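Local coordinates for protein cytolethal distending toxin subunit A (Haemophilus ducreyi, PDB 1SR4) that probably forms, together with CdtC, the heterodimeric lectin-like subunit required to deliver the genotoxin subunit CdtB to host cells, at residues 59-64 and 99-104; 107-112 and 139-144; 121-126 and 157-162. All coordinates share one frame; numbering follows the deposited sequence.

Contact 1 (59-64 and 99-104); sequences NFMTLM and WKMEPG
In the ricin-type beta-trefoil of this subunit, a single antiparallel bridge joins Met-61, next to Thr-62 of strand 62-65, to the start of strand 99-103: Met-61 and Trp-99 form a hydrogen-bonded pair. Met-61 N donates to Trp-99 O over 2.8 Å, lying in the carbonyl plane, though bent at the hydrogen (145°). The return bond, Trp-99 N to Met-61 O, is 2.9 Å long and almost straight (173°). Beyond the bridge the backbones part, and water 1 fills in, donating to Asn-59 O and accepting from Met-101 N at 2.6 Å. The aliphatic chain of Lys-100 crosses Phe-60 at a slant. Its CB is 3.7 Å from Phe-60 CE1, and the bend at chi3 brings CE near both Phe-60 CZ and Asn-59 CB. Met-61 is folded at all three torsions, chi1 (47°) setting CG and SD against Trp-99 O; its CE then meets Met-101 SD at 4.1 Å. The Trp-99 indole leaves the bridge and gives its NE1 proton to Leu-71 O. Asn-59 OD1 accepts from Glu-34 N of the CdtB chain, which borders this contact. Strand 99-103 pairs onward with 110-114, while strand 62-65 pairs with 189-196.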
ATOM      1  N   ASN A  59      -3.434  13.324   1.546  1.00 11.27           N
ATOM      2  CA  ASN A  59      -2.444  13.620   0.520  1.00 11.83           C
ATOM      3  C   ASN A  59      -1.016  13.820   1.010  1.00 12.69           C
ATOM      4  O   ASN A  59      -0.090  13.923   0.199  1.00 12.12           O
ATOM      5  CB  ASN A  59      -2.884  14.844  -0.283  1.00 12.40           C
ATOM      6  CG  ASN A  59      -4.233  14.638  -0.944  1.00 16.26           C
ATOM      7  OD1 ASN A  59      -4.463  13.617  -1.589  1.00 17.38           O
ATOM      8  ND2 ASN A  59      -5.135  15.600  -0.782  1.00 17.43           N
ATOM      9  N   PHE A  60      -0.829  13.855   2.325  1.00  9.97           N
ATOM     10  CA  PHE A  60       0.494  14.096   2.868  1.00 11.05           C
ATOM     11  C   PHE A  60       1.065  12.941   3.658  1.00  8.65           C
ATOM     12  O   PHE A  60       0.357  12.035   4.061  1.00  7.40           O
ATOM     13  CB  PHE A  60       0.447  15.365   3.720  1.00 11.01           C
ATOM     14  CG  PHE A  60      -0.009  16.551   2.948  1.00 12.65           C
ATOM     15  CD1 PHE A  60       0.889  17.269   2.164  1.00 12.40           C
ATOM     16  CD2 PHE A  60      -1.353  16.889   2.911  1.00 13.81           C
ATOM     17  CE1 PHE A  60       0.445  18.303   1.353  1.00 14.33           C
ATOM     18  CE2 PHE A  60      -1.807  17.935   2.095  1.00 14.52           C
ATOM     19  CZ  PHE A  60      -0.908  18.636   1.319  1.00 14.57           C
ATOM     20  N   MET A  61       2.366  12.998   3.878  1.00  9.52           N
ATOM     21  CA  MET A  61       3.058  11.955   4.609  1.00 10.13           C
ATOM     22  C   MET A  61       4.367  12.509   5.141  1.00  9.38           C
ATOM     23  O   MET A  61       4.678  13.692   4.938  1.00  9.47           O
ATOM     24  CB  MET A  61       3.329  10.783   3.660  1.00 12.24           C
ATOM     25  CG  MET A  61       3.917  11.185   2.293  1.00 17.33           C
ATOM     26  SD  MET A  61       5.681  11.595   2.294  1.00 22.65           S
ATOM     27  CE  MET A  61       6.365   9.930   2.244  1.00 21.12           C
ATOM     28  N   THR A  62       5.120  11.672   5.848  1.00  7.67           N
ATOM     29  CA  THR A  62       6.441  12.075   6.300  1.00  9.30           C
ATOM     30  C   THR A  62       7.436  10.995   5.876  1.00  8.72           C
ATOM     31  O   THR A  62       7.061   9.846   5.614  1.00  7.22           O
ATOM     32  CB  THR A  62       6.560  12.210   7.835  1.00  9.03           C
ATOM     33  OG1 THR A  62       6.123  10.993   8.450  1.00  8.98           O
ATOM     34  CG2 THR A  62       5.744  13.397   8.356  1.00  8.01           C
ATOM     35  N   LEU A  63       8.697  11.390   5.777  1.00  7.60           N
ATOM     36  CA  LEU A  63       9.782  10.475   5.453  1.00  9.30           C
ATOM     37  C   LEU A  63      10.428  10.348   6.826  1.00  9.13           C
ATOM     38  O   LEU A  63      10.972  11.328   7.362  1.00 10.06           O
ATOM     39  CB  LEU A  63      10.740  11.119   4.445  1.00 11.11           C
ATOM     40  CG  LEU A  63      10.072  11.321   3.078  1.00 12.54           C
ATOM     41  CD1 LEU A  63      10.956  12.142   2.139  1.00 10.27           C
ATOM     42  CD2 LEU A  63       9.770   9.946   2.493  1.00 15.04           C
ATOM     43  N   MET A  64      10.334   9.159   7.410  1.00  8.64           N
ATOM     44  CA  MET A  64      10.853   8.928   8.754  1.00  7.71           C
ATOM     45  C   MET A  64      12.084   8.039   8.776  1.00  9.14           C
ATOM     46  O   MET A  64      12.081   6.962   8.183  1.00  7.37           O
ATOM     47  CB  MET A  64       9.747   8.282   9.616  1.00  9.49           C
ATOM     48  CG  MET A  64      10.187   7.960  11.053  1.00  6.92           C
ATOM     49  SD  MET A  64       9.011   6.919  11.996  1.00 11.27           S
ATOM     50  CE  MET A  64       7.568   7.977  12.191  1.00 10.03           C
ATOM     51  N   TRP A  99       4.988  16.285   3.660  1.00  9.26           N
ATOM     52  CA  TRP A  99       5.192  16.399   2.233  1.00  9.97           C
ATOM     53  C   TRP A  99       4.146  15.622   1.460  1.00 10.37           C
ATOM     54  O   TRP A  99       3.584  14.640   1.958  1.00 10.36           O
ATOM     55  CB  TRP A  99       6.564  15.836   1.848  1.00  9.53           C
ATOM     56  CG  TRP A  99       7.711  16.405   2.635  1.00  8.44           C
ATOM     57  CD1 TRP A  99       8.171  15.974   3.847  1.00  8.30           C
ATOM     58  CD2 TRP A  99       8.535  17.510   2.256  1.00  8.53           C
ATOM     59  NE1 TRP A  99       9.242  16.747   4.248  1.00  8.56           N
ATOM     60  CE2 TRP A  99       9.488  17.693   3.286  1.00  8.90           C
ATOM     61  CE3 TRP A  99       8.564  18.362   1.140  1.00  8.62           C
ATOM     62  CZ2 TRP A  99      10.466  18.695   3.236  1.00  7.59           C
ATOM     63  CZ3 TRP A  99       9.541  19.364   1.089  1.00 10.73           C
ATOM     64  CH2 TRP A  99      10.478  19.517   2.135  1.00  8.41           C
ATOM     65  N   LYS A 100       3.909  16.073   0.234  1.00  9.77           N
ATOM     66  CA  LYS A 100       3.007  15.412  -0.682  1.00 11.34           C
ATOM     67  C   LYS A 100       3.940  14.759  -1.712  1.00 12.12           C
ATOM     68  O   LYS A 100       4.741  15.429  -2.371  1.00 12.93           O
ATOM     69  CB  LYS A 100       2.083  16.419  -1.373  1.00 13.02           C
ATOM     70  CG  LYS A 100       1.271  15.816  -2.527  1.00 18.08           C
ATOM     71  CD  LYS A 100       0.425  16.872  -3.263  1.00 20.46           C
ATOM     72  CE  LYS A 100      -0.701  17.389  -2.384  1.00 26.35           C
ATOM     73  NZ  LYS A 100      -1.552  18.444  -3.048  1.00 29.54           N
ATOM     74  N   MET A 101       3.845  13.447  -1.825  1.00 11.86           N
ATOM     75  CA  MET A 101       4.661  12.685  -2.756  1.00 14.44           C
ATOM     76  C   MET A 101       3.905  12.517  -4.088  1.00 15.28           C
ATOM     77  O   MET A 101       2.818  11.943  -4.114  1.00 17.60           O
ATOM     78  CB  MET A 101       4.929  11.321  -2.135  1.00 13.73           C
ATOM     79  CG  MET A 101       6.179  10.669  -2.577  1.00 18.12           C
ATOM     80  SD  MET A 101       6.432   9.081  -1.731  1.00 18.23           S
ATOM     81  CE  MET A 101       6.972   8.272  -3.094  1.00 11.09           C
ATOM     82  N   GLU A 102       4.483  13.015  -5.180  1.00 14.60           N
ATOM     83  CA  GLU A 102       3.874  12.920  -6.509  1.00 16.42           C
ATOM     84  C   GLU A 102       4.837  12.333  -7.521  1.00 15.79           C
ATOM     85  O   GLU A 102       6.060  12.404  -7.350  1.00 14.15           O
ATOM     86  CB  GLU A 102       3.494  14.296  -7.058  1.00 17.03           C
ATOM     87  CG  GLU A 102       2.829  15.217  -6.088  1.00 21.36           C
ATOM     88  CD  GLU A 102       2.445  16.547  -6.720  1.00 23.63           C
ATOM     89  OE1 GLU A 102       3.205  17.069  -7.563  1.00 23.61           O
ATOM     90  OE2 GLU A 102       1.378  17.081  -6.359  1.00 25.91           O
ATOM     91  N   PRO A 103       4.295  11.744  -8.601  1.00 16.93           N
ATOM     92  CA  PRO A 103       5.178  11.184  -9.614  1.00 16.98           C
ATOM     93  C   PRO A 103       5.897  12.367 -10.236  1.00 17.64           C
ATOM     94  O   PRO A 103       5.362  13.471 -10.272  1.00 19.35           O
ATOM     95  CB  PRO A 103       4.204  10.514 -10.586  1.00 17.51           C
ATOM     96  CG  PRO A 103       3.146  10.005  -9.665  1.00 16.99           C
ATOM     97  CD  PRO A 103       2.925  11.216  -8.764  1.00 16.01           C
ATOM     98  N   GLY A 104       7.114  12.151 -10.706  1.00 18.83           N
ATOM     99  CA  GLY A 104       7.841  13.239 -11.319  1.00 22.19           C
ATOM    100  C   GLY A 104       7.586  13.262 -12.811  1.00 22.96           C
ATOM    101  O   GLY A 104       6.701  12.576 -13.316  1.00 24.29           O
TER
HETATM  102  O   HOH W   1       1.955  12.050  -0.718  1.00 24.48           O

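Contact 2 (107-112 and 139-144); sequences REYFRF and AQEFEL
Two backbone hydrogen bonds tie Phe-110 to Phe-142 as an antiparallel hydrogen-bonded pair: Phe-110 N to Phe-142 O at 2.8 Å and Phe-142 N to Phe-110 O at 2.7 Å, each donor in the plane of the accepting carbonyl. The bridge is single, consistent with the 110° between the directions of the short strands. Water extends the pairing at both ends. Water 2 links Glu-108 O to Leu-144 N, and water 3 accepts from Phe-112 N while donating to Gln-140 O at 2.6 Å. Apolar contacts gather on one side, where the edge of the Phe-112 ring meets both Phe-142 CD2, 4.2 Å from its own CD2, and Leu-144 CD1, 4.3 Å from its CZ. Tyr-109, its CG opposite the carbonyl carbon (chi1 -56°), sets its ring between Glu-141 and Glu-143. Glu-141 OE1 sits in the ring plane at its edge, 3.5 Å from Tyr-109 CD2, with the carboxylate turned 73° to the ring; this oxygen also accepts from His-106 N. Glu-143 comes with its CB, 4.0 Å from Tyr-109 CD1. Strand 110-114 pairs with 99-103 and strand 142-146 with 152-156, so the bridge connects two hairpins; Phe-112 and Phe-142 both reach Val-121 of strand 120-124.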
ATOM      1  N   ARG A 107       9.254   8.632 -15.722  1.00 19.95           N
ATOM      2  CA  ARG A 107       8.608   7.447 -15.164  1.00 19.72           C
ATOM      3  C   ARG A 107       9.424   6.867 -14.016  1.00 17.85           C
ATOM      4  O   ARG A 107      10.655   6.875 -14.043  1.00 17.41           O
ATOM      5  CB  ARG A 107       8.405   6.384 -16.251  1.00 19.79           C
ATOM      6  CG  ARG A 107       7.393   6.813 -17.304  1.00 22.01           C
ATOM      7  CD  ARG A 107       7.198   5.775 -18.398  1.00 23.02           C
ATOM      8  NE  ARG A 107       6.251   6.261 -19.395  1.00 24.19           N
ATOM      9  CZ  ARG A 107       5.836   5.560 -20.442  1.00 25.62           C
ATOM     10  NH1 ARG A 107       6.285   4.325 -20.637  1.00 27.71           N
ATOM     11  NH2 ARG A 107       4.965   6.090 -21.288  1.00 25.82           N
ATOM     12  N   GLU A 108       8.716   6.384 -13.005  1.00 15.15           N
ATOM     13  CA  GLU A 108       9.322   5.760 -11.829  1.00 16.00           C
ATOM     14  C   GLU A 108       9.974   6.697 -10.817  1.00 16.56           C
ATOM     15  O   GLU A 108      10.482   6.239  -9.796  1.00 18.91           O
ATOM     16  CB  GLU A 108      10.308   4.670 -12.261  1.00 15.37           C
ATOM     17  CG  GLU A 108       9.625   3.527 -13.017  1.00 18.33           C
ATOM     18  CD  GLU A 108      10.520   2.307 -13.161  1.00 20.45           C
ATOM     19  OE1 GLU A 108      11.380   2.311 -14.069  1.00 22.25           O
ATOM     20  OE2 GLU A 108      10.375   1.357 -12.354  1.00 18.15           O
ATOM     21  N   TYR A 109       9.968   8.003 -11.083  1.00 15.67           N
ATOM     22  CA  TYR A 109      10.539   8.937 -10.118  1.00 15.72           C
ATOM     23  C   TYR A 109       9.452   9.710  -9.376  1.00 15.24           C
ATOM     24  O   TYR A 109       8.306   9.835  -9.845  1.00 16.07           O
ATOM     25  CB  TYR A 109      11.483   9.938 -10.783  1.00 16.55           C
ATOM     26  CG  TYR A 109      12.621   9.324 -11.576  1.00 17.95           C
ATOM     27  CD1 TYR A 109      13.111   8.053 -11.277  1.00 16.35           C
ATOM     28  CD2 TYR A 109      13.221  10.037 -12.610  1.00 18.50           C
ATOM     29  CE1 TYR A 109      14.175   7.507 -11.996  1.00 19.65           C
ATOM     30  CE2 TYR A 109      14.283   9.508 -13.329  1.00 20.59           C
ATOM     31  CZ  TYR A 109      14.754   8.244 -13.017  1.00 21.75           C
ATOM     32  OH  TYR A 109      15.819   7.739 -13.725  1.00 26.28           O
ATOM     33  N   PHE A 110       9.827  10.239  -8.217  1.00 13.54           N
ATOM     34  CA  PHE A 110       8.914  11.002  -7.387  1.00 12.57           C
ATOM     35  C   PHE A 110       9.532  12.315  -6.948  1.00 12.15           C
ATOM     36  O   PHE A 110      10.762  12.477  -6.926  1.00 12.84           O
ATOM     37  CB  PHE A 110       8.551  10.192  -6.142  1.00 11.44           C
ATOM     38  CG  PHE A 110       7.780   8.947  -6.447  1.00 12.78           C
ATOM     39  CD1 PHE A 110       6.413   9.011  -6.701  1.00 11.71           C
ATOM     40  CD2 PHE A 110       8.428   7.710  -6.519  1.00 14.41           C
ATOM     41  CE1 PHE A 110       5.685   7.861  -7.024  1.00 14.30           C
ATOM     42  CE2 PHE A 110       7.711   6.552  -6.842  1.00 13.75           C
ATOM     43  CZ  PHE A 110       6.332   6.634  -7.095  1.00 15.00           C
ATOM     44  N   ARG A 111       8.663  13.252  -6.610  1.00 11.74           N
ATOM     45  CA  ARG A 111       9.093  14.539  -6.109  1.00 12.17           C
ATOM     46  C   ARG A 111       8.276  14.770  -4.845  1.00 11.61           C
ATOM     47  O   ARG A 111       7.200  14.173  -4.673  1.00 12.23           O
ATOM     48  CB  ARG A 111       8.838  15.629  -7.123  1.00 13.93           C
ATOM     49  CG  ARG A 111       7.402  16.012  -7.261  1.00 18.00           C
ATOM     50  CD  ARG A 111       7.343  17.344  -7.943  1.00 23.15           C
ATOM     51  NE  ARG A 111       5.986  17.834  -8.116  1.00 22.99           N
ATOM     52  CZ  ARG A 111       5.693  18.928  -8.805  1.00 23.62           C
ATOM     53  NH1 ARG A 111       6.671  19.626  -9.369  1.00 21.37           N
ATOM     54  NH2 ARG A 111       4.429  19.305  -8.947  1.00 22.34           N
ATOM     55  N   PHE A 112       8.787  15.621  -3.961  1.00  9.58           N
ATOM     56  CA  PHE A 112       8.142  15.909  -2.684  1.00 10.51           C
ATOM     57  C   PHE A 112       7.833  17.392  -2.513  1.00 10.35           C
ATOM     58  O   PHE A 112       8.737  18.227  -2.506  1.00 11.55           O
ATOM     59  CB  PHE A 112       9.048  15.434  -1.548  1.00  7.28           C
ATOM     60  CG  PHE A 112       9.315  13.951  -1.571  1.00 11.98           C
ATOM     61  CD1 PHE A 112       8.497  13.074  -0.866  1.00 10.78           C
ATOM     62  CD2 PHE A 112      10.363  13.433  -2.333  1.00 12.73           C
ATOM     63  CE1 PHE A 112       8.718  11.703  -0.920  1.00 13.90           C
ATOM     64  CE2 PHE A 112      10.596  12.056  -2.396  1.00 15.03           C
ATOM     65  CZ  PHE A 112       9.771  11.189  -1.689  1.00 14.30           C
ATOM     66  N   ALA A 139      17.029  17.489 -10.422  1.00 14.56           N
ATOM     67  CA  ALA A 139      17.470  17.468  -9.018  1.00 13.43           C
ATOM     68  C   ALA A 139      16.312  17.347  -8.014  1.00 12.34           C
ATOM     69  O   ALA A 139      16.536  17.063  -6.834  1.00 12.28           O
ATOM     70  CB  ALA A 139      18.310  18.717  -8.696  1.00 12.31           C
ATOM     71  N   GLN A 140      15.087  17.584  -8.467  1.00 11.71           N
ATOM     72  CA  GLN A 140      13.928  17.453  -7.582  1.00 10.99           C
ATOM     73  C   GLN A 140      13.231  16.096  -7.768  1.00 11.80           C
ATOM     74  O   GLN A 140      12.175  15.841  -7.171  1.00 11.39           O
ATOM     75  CB  GLN A 140      12.933  18.592  -7.827  1.00 11.61           C
ATOM     76  CG  GLN A 140      13.468  19.952  -7.383  1.00 14.23           C
ATOM     77  CD  GLN A 140      12.491  21.081  -7.611  1.00 14.24           C
ATOM     78  OE1 GLN A 140      11.380  20.881  -8.116  1.00 15.68           O
ATOM     79  NE2 GLN A 140      12.894  22.277  -7.229  1.00 13.09           N
ATOM     80  N   GLU A 141      13.835  15.224  -8.576  1.00 12.17           N
ATOM     81  CA  GLU A 141      13.280  13.901  -8.823  1.00 13.23           C
ATOM     82  C   GLU A 141      14.090  12.850  -8.089  1.00 13.11           C
ATOM     83  O   GLU A 141      15.324  12.891  -8.092  1.00 13.32           O
ATOM     84  CB  GLU A 141      13.272  13.592 -10.321  1.00 16.11           C
ATOM     85  CG  GLU A 141      12.248  14.393 -11.128  1.00 19.57           C
ATOM     86  CD  GLU A 141      11.995  13.772 -12.494  1.00 22.50           C
ATOM     87  OE1 GLU A 141      11.140  12.872 -12.603  1.00 22.17           O
ATOM     88  OE2 GLU A 141      12.677  14.170 -13.459  1.00 26.34           O
ATOM     89  N   PHE A 142      13.391  11.908  -7.460  1.00 11.82           N
ATOM     90  CA  PHE A 142      14.030  10.854  -6.687  1.00 10.41           C
ATOM     91  C   PHE A 142      13.486   9.468  -7.019  1.00 10.33           C
ATOM     92  O   PHE A 142      12.308   9.299  -7.330  1.00 10.74           O
ATOM     93  CB  PHE A 142      13.835  11.115  -5.181  1.00  9.04           C
ATOM     94  CG  PHE A 142      14.466  12.393  -4.698  1.00 10.39           C
ATOM     95  CD1 PHE A 142      15.759  12.394  -4.179  1.00  8.95           C
ATOM     96  CD2 PHE A 142      13.791  13.600  -4.807  1.00  9.02           C
ATOM     97  CE1 PHE A 142      16.371  13.575  -3.774  1.00  8.60           C
ATOM     98  CE2 PHE A 142      14.398  14.790  -4.408  1.00 10.89           C
ATOM     99  CZ  PHE A 142      15.700  14.772  -3.888  1.00  9.82           C
ATOM    100  N   GLU A 143      14.368   8.482  -6.977  1.00 11.74           N
ATOM    101  CA  GLU A 143      13.977   7.102  -7.210  1.00 14.26           C
ATOM    102  C   GLU A 143      13.992   6.446  -5.834  1.00 12.85           C
ATOM    103  O   GLU A 143      14.993   6.513  -5.127  1.00 13.49           O
ATOM    104  CB  GLU A 143      14.977   6.379  -8.129  1.00 17.21           C
ATOM    105  CG  GLU A 143      14.658   4.880  -8.258  1.00 26.21           C
ATOM    106  CD  GLU A 143      15.455   4.144  -9.343  1.00 31.04           C
ATOM    107  OE1 GLU A 143      16.704   4.245  -9.367  1.00 32.84           O
ATOM    108  OE2 GLU A 143      14.813   3.442 -10.161  1.00 34.45           O
ATOM    109  N   LEU A 144      12.890   5.836  -5.427  1.00 13.47           N
ATOM    110  CA  LEU A 144      12.884   5.162  -4.132  1.00 11.60           C
ATOM    111  C   LEU A 144      13.067   3.684  -4.414  1.00 11.75           C
ATOM    112  O   LEU A 144      12.309   3.087  -5.178  1.00 12.20           O
ATOM    113  CB  LEU A 144      11.575   5.420  -3.376  1.00 14.76           C
ATOM    114  CG  LEU A 144      11.525   6.741  -2.596  1.00 16.13           C
ATOM    115  CD1 LEU A 144      11.758   7.915  -3.543  1.00 15.08           C
ATOM    116  CD2 LEU A 144      10.179   6.870  -1.889  1.00 15.26           C
TER
HETATM  117  O   HOH W   2      10.809   5.214  -7.323  1.00 18.06           O
HETATM  118  O   HOH W   3      11.223  16.763  -4.900  1.00  9.35           O

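Contact 3 (121-126 and 157-162); sequences VEAYGN and VSQGRC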
ATOM      1  N   VAL A 121      11.573  19.291  -2.487  1.00  9.64           N
ATOM      2  CA  VAL A 121      12.830  18.752  -1.981  1.00  8.50           C
ATOM      3  C   VAL A 121      13.740  18.759  -3.194  1.00 10.38           C
ATOM      4  O   VAL A 121      13.310  18.383  -4.289  1.00 10.98           O
ATOM      5  CB  VAL A 121      12.687  17.289  -1.472  1.00  7.99           C
ATOM      6  CG1 VAL A 121      14.067  16.667  -1.296  1.00  6.28           C
ATOM      7  CG2 VAL A 121      11.908  17.258  -0.115  1.00  7.40           C
ATOM      8  N   GLU A 122      14.991  19.176  -3.009  1.00 10.84           N
ATOM      9  CA  GLU A 122      15.940  19.242  -4.128  1.00 11.65           C
ATOM     10  C   GLU A 122      17.362  18.827  -3.718  1.00 10.17           C
ATOM     11  O   GLU A 122      17.887  19.302  -2.708  1.00 10.91           O
ATOM     12  CB  GLU A 122      15.979  20.671  -4.679  1.00 12.41           C
ATOM     13  CG  GLU A 122      16.782  20.798  -5.969  1.00 16.12           C
ATOM     14  CD  GLU A 122      16.722  22.183  -6.579  1.00 19.41           C
ATOM     15  OE1 GLU A 122      15.629  22.802  -6.589  1.00 18.09           O
ATOM     16  OE2 GLU A 122      17.779  22.647  -7.072  1.00 24.21           O
ATOM     17  N   ALA A 123      17.982  17.937  -4.492  1.00  9.95           N
ATOM     18  CA  ALA A 123      19.341  17.511  -4.199  1.00 10.27           C
ATOM     19  C   ALA A 123      20.246  18.686  -4.557  1.00 12.70           C
ATOM     20  O   ALA A 123      20.138  19.252  -5.654  1.00 12.49           O
ATOM     21  CB  ALA A 123      19.719  16.292  -5.044  1.00 11.22           C
ATOM     22  N   TYR A 124      21.135  19.045  -3.635  1.00 13.11           N
ATOM     23  CA  TYR A 124      22.063  20.156  -3.844  1.00 14.09           C
ATOM     24  C   TYR A 124      23.346  19.923  -3.048  1.00 14.54           C
ATOM     25  O   TYR A 124      23.296  19.658  -1.836  1.00 13.57           O
ATOM     26  CB  TYR A 124      21.425  21.474  -3.408  1.00 15.48           C
ATOM     27  CG  TYR A 124      22.421  22.608  -3.409  1.00 17.75           C
ATOM     28  CD1 TYR A 124      22.807  23.215  -4.604  1.00 19.95           C
ATOM     29  CD2 TYR A 124      23.064  22.990  -2.233  1.00 18.60           C
ATOM     30  CE1 TYR A 124      23.818  24.169  -4.629  1.00 23.25           C
ATOM     31  CE2 TYR A 124      24.071  23.940  -2.239  1.00 22.38           C
ATOM     32  CZ  TYR A 124      24.448  24.526  -3.443  1.00 25.26           C
ATOM     33  OH  TYR A 124      25.468  25.448  -3.472  1.00 28.24           O
ATOM     34  N   GLY A 125      24.497  20.019  -3.721  1.00 14.00           N
ATOM     35  CA  GLY A 125      25.760  19.794  -3.040  1.00 12.59           C
ATOM     36  C   GLY A 125      25.738  18.429  -2.365  1.00 14.79           C
ATOM     37  O   GLY A 125      25.391  17.432  -3.005  1.00 13.92           O
ATOM     38  N   ASN A 126      26.114  18.369  -1.087  1.00 14.15           N
ATOM     39  CA  ASN A 126      26.113  17.104  -0.357  1.00 15.28           C
ATOM     40  C   ASN A 126      24.892  16.916   0.539  1.00 15.21           C
ATOM     41  O   ASN A 126      24.982  16.236   1.554  1.00 15.73           O
ATOM     42  CB  ASN A 126      27.358  16.971   0.519  1.00 16.63           C
ATOM     43  CG  ASN A 126      28.640  16.942  -0.287  1.00 16.93           C
ATOM     44  OD1 ASN A 126      28.666  16.461  -1.416  1.00 17.37           O
ATOM     45  ND2 ASN A 126      29.713  17.452   0.298  1.00 18.41           N
ATOM     46  N   VAL A 157      18.191  11.321  -8.379  1.00 10.96           N
ATOM     47  CA  VAL A 157      18.432  10.921  -9.759  1.00 12.34           C
ATOM     48  C   VAL A 157      19.507  11.799 -10.404  1.00 13.18           C
ATOM     49  O   VAL A 157      20.345  11.309 -11.165  1.00 12.35           O
ATOM     50  CB  VAL A 157      17.146  10.990 -10.592  1.00 13.75           C
ATOM     51  CG1 VAL A 157      17.465  10.716 -12.061  1.00 17.76           C
ATOM     52  CG2 VAL A 157      16.134   9.965 -10.060  1.00 15.72           C
ATOM     53  N   SER A 158      19.505  13.090 -10.091  1.00 12.66           N
ATOM     54  CA  SER A 158      20.501  13.977 -10.681  1.00 13.35           C
ATOM     55  C   SER A 158      21.899  13.652 -10.175  1.00 11.80           C
ATOM     56  O   SER A 158      22.869  13.730 -10.925  1.00 12.18           O
ATOM     57  CB  SER A 158      20.178  15.442 -10.366  1.00 12.17           C
ATOM     58  OG  SER A 158      20.308  15.660  -8.984  1.00 13.09           O
ATOM     59  N   GLN A 159      22.017  13.270  -8.908  1.00 13.62           N
ATOM     60  CA  GLN A 159      23.337  12.955  -8.360  1.00 12.58           C
ATOM     61  C   GLN A 159      23.725  11.491  -8.387  1.00 13.87           C
ATOM     62  O   GLN A 159      24.905  11.163  -8.418  1.00 13.80           O
ATOM     63  CB  GLN A 159      23.461  13.457  -6.914  1.00 13.62           C
ATOM     64  CG  GLN A 159      23.511  14.967  -6.813  1.00 14.29           C
ATOM     65  CD  GLN A 159      24.095  15.436  -5.497  1.00 14.10           C
ATOM     66  OE1 GLN A 159      24.797  14.687  -4.821  1.00 14.17           O
ATOM     67  NE2 GLN A 159      23.825  16.691  -5.136  1.00 12.39           N
ATOM     68  N   GLY A 160      22.741  10.608  -8.366  1.00 13.80           N
ATOM     69  CA  GLY A 160      23.062   9.198  -8.347  1.00 13.43           C
ATOM     70  C   GLY A 160      23.524   8.823  -6.951  1.00 14.80           C
ATOM     71  O   GLY A 160      24.211   7.819  -6.776  1.00 15.16           O
ATOM     72  N   ARG A 161      23.160   9.635  -5.952  1.00 12.46           N
ATOM     73  CA  ARG A 161      23.563   9.375  -4.567  1.00 10.99           C
ATOM     74  C   ARG A 161      22.320   9.245  -3.675  1.00 11.65           C
ATOM     75  O   ARG A 161      21.262   9.761  -4.007  1.00 11.91           O
ATOM     76  CB  ARG A 161      24.469  10.500  -4.061  1.00 11.65           C
ATOM     77  CG  ARG A 161      25.812  10.586  -4.801  1.00 15.53           C
ATOM     78  CD  ARG A 161      26.860  11.352  -3.989  1.00 12.51           C
ATOM     79  NE  ARG A 161      26.551  12.775  -3.831  1.00 11.53           N
ATOM     80  CZ  ARG A 161      27.266  13.601  -3.067  1.00  8.92           C
ATOM     81  NH1 ARG A 161      28.315  13.140  -2.404  1.00 10.22           N
ATOM     82  NH2 ARG A 161      26.946  14.880  -2.965  1.00  9.18           N
ATOM     83  N   CYS A 162      22.459   8.563  -2.545  1.00 12.14           N
ATOM     84  CA  CYS A 162      21.339   8.340  -1.645  1.00 12.61           C
ATOM     85  C   CYS A 162      21.308   9.222  -0.405  1.00 11.78           C
ATOM     86  O   CYS A 162      22.347   9.618   0.128  1.00 13.06           O
ATOM     87  CB  CYS A 162      21.312   6.856  -1.259  1.00 15.30           C
ATOM     88  SG  CYS A 162      20.743   5.843  -2.664  1.00 19.59           S
TER
HETATM   89  O   HOH W   4      22.188  18.115  -7.270  1.00 25.03           O
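No backbone hydrogen bond joins 121-126 to 157-162; their nearest alpha carbons, those of Ala-123 and Gln-159, are 7.4 Å apart. The first segment runs as a strand to Tyr-124 and then turns through Gly-125, whose phi is positive. In the second, residues 157-159 curl as in a helix but lack its repeating hydrogen bonds. Gln-159, extended beyond CG, brings its amide to the turn, where NE2 donates to Gly-125 O at 2.7 Å; the acceptor lies close to the amide plane, while the nitrogen is somewhat tilted from the carbonyl plane. NE2 also donates to water 4, which in turn makes a weak bond to Ala-123 O. The amide oxygen is gripped from its own segment: Arg-161 presents NE and NH2 side-on, both 2.8 Å from Gln-159 OE1. This would favour the orientation in which NE2, not OE1, bonds Gly-125 O. Within the beta-trefoil, the contact pins the turn of the hairpin formed by strands 120-124 and 127-131 to the loop connecting strands 152-156 and 162-165, at the surface of the domain. Cys-162, at the loop's end, is held by a disulfide to Cys-181. Arg-161 bends at chi3 (-67°), and its NH2 reaches Asn-126 OD1 at 2.8 Å in a nearly straight bond (173°), arriving on a lone pair of the oxygen. The amide and guanidinium planes are 69° apart. Deeper in, Ala-123 CB points at the loop and rests 4.0 Å from Ser-158 OG, while Leu-178 of strand 176-179 packs against Ala-123, Gln-159 and Arg-161.

How the contacts relate
All three contacts lie in the one beta-trefoil domain. Contact 1 closes before contact 2 opens, whereas the segments of contacts 2 and 3 alternate along the chain. Contacts 1 and 2, with centres about 11 Å apart, share the hairpin of strands 99-103 and 110-114, where Glu-102 forms a salt bridge with Arg-111. Contacts 2 and 3, centres about 10 Å apart, meet through probable hydrogen bonds of Gln-140 with Glu-122 and of Ala-123 N with Ala-139 O. Contacts 1 and 3, centres about 17 Å apart, still touch where Trp-99 packs on Val-121. Contacts 1 and 2 are buried and border CdtB; contact 3 lies at the surface, where no other subunit touches it.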